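Local coordinates for Low molecular weight heat shock protein (Xanthomonas axonopodis pv. citri, PDB 3GLA) that probably acts as a small heat-shock chaperone of the alpha-crystallin family, holding unfolding proteins in a soluble state under stress, at residues E11-P23 with R86-P98. Sequence-based numbering, arbitrary orientation.
Sequences EEVNHFVLYADLP and RNGVLEIRIPKRP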
# COMPACT_ATOMS: atom_id res chain seq x y z
N GLU B 11 -1.21 -4.94 -19.86
CA GLU B 11 -0.60 -5.79 -20.86
C GLU B 11 0.25 -4.93 -21.77
O GLU B 11 -0.20 -3.91 -22.39
CB GLU B 11 -1.71 -6.46 -21.66
CG GLU B 11 -1.01 -7.27 -22.82
CD GLU B 11 -2.00 -8.07 -23.62
OE1 GLU B 11 -3.18 -8.26 -23.23
OE2 GLU B 11 -1.48 -8.69 -24.61
N GLU B 12 1.53 -5.13 -21.69
CA GLU B 12 2.51 -4.41 -22.54
C GLU B 12 2.77 -5.32 -23.74
O GLU B 12 2.19 -6.41 -23.84
CB GLU B 12 3.77 -4.13 -21.82
CG GLU B 12 3.53 -3.08 -20.72
CD GLU B 12 4.74 -2.74 -19.89
OE1 GLU B 12 4.68 -1.64 -19.22
OE2 GLU B 12 5.72 -3.55 -19.89
N VAL B 13 3.62 -4.82 -24.65
CA VAL B 13 3.84 -5.56 -25.90
C VAL B 13 4.54 -6.87 -25.61
O VAL B 13 4.10 -7.92 -26.09
CB VAL B 13 4.63 -4.71 -26.96
CG1 VAL B 13 4.90 -5.63 -28.21
CG2 VAL B 13 3.78 -3.55 -27.39
N ASN B 14 5.50 -6.84 -24.72
CA ASN B 14 6.24 -8.08 -24.38
C ASN B 14 5.91 -8.73 -23.03
O ASN B 14 6.46 -9.79 -22.69
CB ASN B 14 7.73 -7.73 -24.24
CG ASN B 14 8.31 -7.25 -25.52
OD1 ASN B 14 9.09 -6.27 -25.54
ND2 ASN B 14 7.89 -7.89 -26.62
N HIS B 15 5.06 -8.08 -22.22
CA HIS B 15 4.94 -8.53 -20.83
C HIS B 15 3.56 -8.12 -20.34
O HIS B 15 2.91 -7.20 -20.91
CB HIS B 15 5.84 -7.76 -19.89
CG HIS B 15 7.28 -7.94 -20.10
ND1 HIS B 15 8.03 -8.89 -19.42
CD2 HIS B 15 8.13 -7.25 -20.89
CE1 HIS B 15 9.28 -8.80 -19.83
NE2 HIS B 15 9.38 -7.82 -20.72
N PHE B 16 3.10 -8.89 -19.39
CA PHE B 16 2.02 -8.33 -18.53
C PHE B 16 2.72 -7.77 -17.27
O PHE B 16 3.81 -8.24 -16.89
CB PHE B 16 1.19 -9.42 -18.13
CG PHE B 16 0.41 -9.96 -19.27
CD1 PHE B 16 0.94 -10.98 -20.05
CD2 PHE B 16 -0.83 -9.39 -19.61
CE1 PHE B 16 0.23 -11.51 -21.13
CE2 PHE B 16 -1.61 -9.90 -20.70
CZ PHE B 16 -1.05 -10.97 -21.49
N VAL B 17 2.09 -6.79 -16.63
CA VAL B 17 2.70 -6.29 -15.43
C VAL B 17 1.53 -6.23 -14.42
O VAL B 17 0.43 -5.73 -14.76
CB VAL B 17 3.25 -4.93 -15.54
CG1 VAL B 17 3.90 -4.48 -14.23
CG2 VAL B 17 4.33 -4.77 -16.75
N LEU B 18 1.75 -6.79 -13.24
CA LEU B 18 0.75 -6.65 -12.21
C LEU B 18 1.34 -5.80 -11.14
O LEU B 18 2.50 -5.98 -10.75
CB LEU B 18 0.39 -7.98 -11.69
CG LEU B 18 -0.70 -8.01 -10.63
CD1 LEU B 18 -1.52 -9.42 -10.75
CD2 LEU B 18 -0.05 -7.76 -9.18
N TYR B 19 0.56 -4.83 -10.67
CA TYR B 19 1.09 -3.95 -9.62
C TYR B 19 0.15 -4.16 -8.46
O TYR B 19 -1.06 -4.12 -8.63
CB TYR B 19 0.94 -2.49 -10.02
CG TYR B 19 1.63 -2.14 -11.30
CD1 TYR B 19 2.94 -1.72 -11.30
CD2 TYR B 19 0.93 -2.22 -12.50
CE1 TYR B 19 3.58 -1.37 -12.53
CE2 TYR B 19 1.51 -1.86 -13.66
CZ TYR B 19 2.82 -1.43 -13.64
OH TYR B 19 3.38 -1.16 -14.90
N ALA B 20 0.70 -4.55 -7.29
CA ALA B 20 -0.18 -4.85 -6.20
C ALA B 20 0.17 -3.94 -5.05
O ALA B 20 1.33 -3.78 -4.67
CB ALA B 20 0.04 -6.30 -5.79
N ASP B 21 -0.83 -3.39 -4.46
CA ASP B 21 -0.56 -2.56 -3.30
C ASP B 21 -0.59 -3.50 -2.10
O ASP B 21 -1.64 -3.95 -1.59
CB ASP B 21 -1.72 -1.59 -3.18
CG ASP B 21 -1.49 -0.33 -4.00
OD1 ASP B 21 -0.45 -0.25 -4.65
OD2 ASP B 21 -2.44 0.47 -4.02
N LEU B 22 0.63 -3.72 -1.62
CA LEU B 22 0.82 -4.62 -0.47
C LEU B 22 1.61 -3.90 0.58
O LEU B 22 2.67 -4.35 0.98
CB LEU B 22 1.56 -5.89 -0.99
CG LEU B 22 0.53 -6.73 -1.87
CD1 LEU B 22 1.47 -7.73 -2.57
CD2 LEU B 22 -0.48 -7.34 -0.99
N PRO B 23 1.03 -2.82 1.10
CA PRO B 23 1.83 -2.08 2.09
C PRO B 23 2.01 -2.89 3.37
O PRO B 23 1.25 -3.75 3.73
CB PRO B 23 0.96 -0.87 2.37
CG PRO B 23 -0.53 -1.31 2.15
CD PRO B 23 -0.29 -2.21 0.87
N ARG B 86 8.58 -2.05 -4.02
CA ARG B 86 9.13 -0.79 -3.54
C ARG B 86 7.99 -0.02 -2.96
O ARG B 86 6.89 0.05 -3.54
CB ARG B 86 9.67 -0.03 -4.77
CG ARG B 86 10.20 1.32 -4.37
CD ARG B 86 10.88 1.94 -5.63
NE ARG B 86 12.03 2.63 -5.08
CZ ARG B 86 11.98 3.91 -4.70
NH1 ARG B 86 10.87 4.60 -4.89
NH2 ARG B 86 13.03 4.50 -4.16
N ASN B 87 8.22 0.48 -1.74
CA ASN B 87 7.20 1.27 -1.06
C ASN B 87 5.90 0.51 -1.00
O ASN B 87 4.87 1.16 -1.14
CB ASN B 87 7.02 2.60 -1.75
CG ASN B 87 8.21 3.51 -1.53
OD1 ASN B 87 8.80 3.49 -0.47
ND2 ASN B 87 8.61 4.21 -2.60
N GLY B 88 5.93 -0.80 -0.77
CA GLY B 88 4.66 -1.50 -0.53
C GLY B 88 4.01 -1.91 -1.82
O GLY B 88 2.92 -2.43 -1.72
N VAL B 89 4.56 -1.57 -2.97
CA VAL B 89 3.92 -2.01 -4.20
C VAL B 89 4.75 -3.11 -4.71
O VAL B 89 6.01 -3.04 -4.81
CB VAL B 89 3.88 -0.88 -5.27
CG1 VAL B 89 3.44 -1.46 -6.60
CG2 VAL B 89 2.97 0.22 -4.77
N LEU B 90 4.09 -4.16 -5.07
CA LEU B 90 4.88 -5.28 -5.69
C LEU B 90 4.58 -5.24 -7.15
O LEU B 90 3.40 -5.15 -7.52
CB LEU B 90 4.37 -6.59 -5.10
CG LEU B 90 5.15 -7.82 -5.70
CD1 LEU B 90 6.54 -7.80 -5.18
CD2 LEU B 90 4.49 -9.10 -5.23
N GLU B 91 5.61 -5.28 -7.97
CA GLU B 91 5.35 -5.22 -9.41
C GLU B 91 5.79 -6.54 -9.93
O GLU B 91 6.96 -6.98 -9.69
CB GLU B 91 6.17 -4.11 -9.95
CG GLU B 91 6.06 -4.11 -11.54
CD GLU B 91 6.79 -2.92 -12.13
OE1 GLU B 91 7.24 -3.08 -13.28
OE2 GLU B 91 6.94 -1.92 -11.46
N ILE B 92 4.87 -7.23 -10.56
CA ILE B 92 5.17 -8.57 -11.05
C ILE B 92 5.18 -8.45 -12.54
O ILE B 92 4.23 -7.92 -13.14
CB ILE B 92 4.06 -9.46 -10.70
CG1 ILE B 92 4.03 -9.57 -9.13
CG2 ILE B 92 4.36 -10.87 -11.23
CD1 ILE B 92 2.84 -10.36 -8.64
N ARG B 93 6.26 -8.99 -13.18
CA ARG B 93 6.30 -8.88 -14.64
C ARG B 93 6.23 -10.25 -15.16
O ARG B 93 6.89 -11.18 -14.69
CB ARG B 93 7.58 -8.21 -15.12
CG ARG B 93 7.67 -6.79 -14.63
CD ARG B 93 8.74 -6.01 -15.37
NE ARG B 93 8.19 -4.68 -15.51
CZ ARG B 93 7.88 -4.13 -16.68
NH1 ARG B 93 7.35 -2.91 -16.70
NH2 ARG B 93 8.11 -4.79 -17.82
N ILE B 94 5.38 -10.46 -16.17
CA ILE B 94 5.13 -11.78 -16.66
C ILE B 94 5.35 -11.66 -18.17
O ILE B 94 4.64 -11.02 -18.88
CB ILE B 94 3.75 -12.20 -16.47
CG1 ILE B 94 3.35 -12.18 -14.94
CG2 ILE B 94 3.53 -13.67 -16.92
CD1 ILE B 94 2.55 -10.82 -14.70
N PRO B 95 6.42 -12.31 -18.65
CA PRO B 95 6.68 -12.11 -20.08
C PRO B 95 5.71 -12.85 -20.89
O PRO B 95 5.07 -13.81 -20.44
CB PRO B 95 8.09 -12.76 -20.24
CG PRO B 95 8.23 -13.69 -19.12
CD PRO B 95 7.40 -13.14 -17.93
N LYS B 96 5.57 -12.43 -22.17
CA LYS B 96 4.73 -13.19 -23.05
C LYS B 96 5.57 -14.24 -23.79
O LYS B 96 6.74 -14.02 -23.95
CB LYS B 96 4.11 -12.28 -24.10
CG LYS B 96 3.07 -11.37 -23.47
CD LYS B 96 2.69 -10.38 -24.56
CE LYS B 96 1.51 -9.57 -24.07
NZ LYS B 96 1.01 -8.69 -25.17
N ARG B 97 4.89 -15.27 -24.12
CA ARG B 97 5.42 -16.46 -24.91
C ARG B 97 5.64 -15.89 -26.28
O ARG B 97 4.80 -15.13 -26.85
CB ARG B 97 4.48 -17.56 -24.97
CG ARG B 97 4.16 -18.19 -23.54
CD ARG B 97 3.33 -19.30 -23.58
NE ARG B 97 3.41 -19.78 -22.21
CZ ARG B 97 4.31 -20.66 -21.69
NH1 ARG B 97 4.23 -20.95 -20.36
NH2 ARG B 97 5.22 -21.34 -22.46
N PRO B 98 6.72 -16.31 -26.92
CA PRO B 98 6.80 -15.96 -28.35
C PRO B 98 5.54 -16.51 -29.06
O PRO B 98 5.04 -17.61 -28.79
CB PRO B 98 8.05 -16.77 -28.84
CG PRO B 98 8.88 -16.87 -27.55
CD PRO B 98 7.89 -17.07 -26.43
O HOH W 1 8.39 -11.26 -24.02
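Lys96 reaches across to the end of strand 7-11 and the turn that follows it, its chain extended beyond CG, and its ammonium group is held by two strong bonds: NZ lies 2.6 Å from Glu11 OE2, a salt bridge to the anti lone pair of that oxygen, and 2.9 Å from Glu12 O, in the carbonyl plane. With Lys96 CG anti to the carbonyl carbon (chi1 -70°), the lysine methylenes run at about a right angle to the Phe16 side chain, Lys96 CG 3.7 Å from Phe16 CE1. The backbone N of Lys96 also donates to Asn14 O, which a water links to Lys96 O.

From there strands 15-21 and 89-95 run antiparallel, their axes 162° apart. Paired amide bonds join Phe16 with Ile94, Leu18 with Ile92 and Ala20 with Leu90; beyond them Leu22 N donates to Gly88 O at 2.6 Å, Gly88 being the third residue of the type I' turn from Arg86 to Val89.

On the face bearing Val17, Tyr19, Glu91 and Arg93, the arginine guanidinium lies flat over a methyl, Val17 CG2 sitting 3.5 Å above the centre of its plane. Glu91 OE1 fixes the rotation of this group, accepting from Arg93 NE at 2.9 Å within the guanidinium plane. Glu12 OE2 adds a weak salt bridge to Arg93 NH2, completing a three-residue network, while Glu12 OE1 pairs with Lys10.

The reverse face is apolar: Leu18 and Ile92 lie side by side, with CD2 of Leu18 3.9 Å from CD1 of Ile92. It packs on strands 31-35 and 38-45 across the alpha-crystallin beta-sandwich. The pair is central in its sheet, flanked by strands 7-11 and 82-86, and Asp21 bridges to Arg45 of the second subunit.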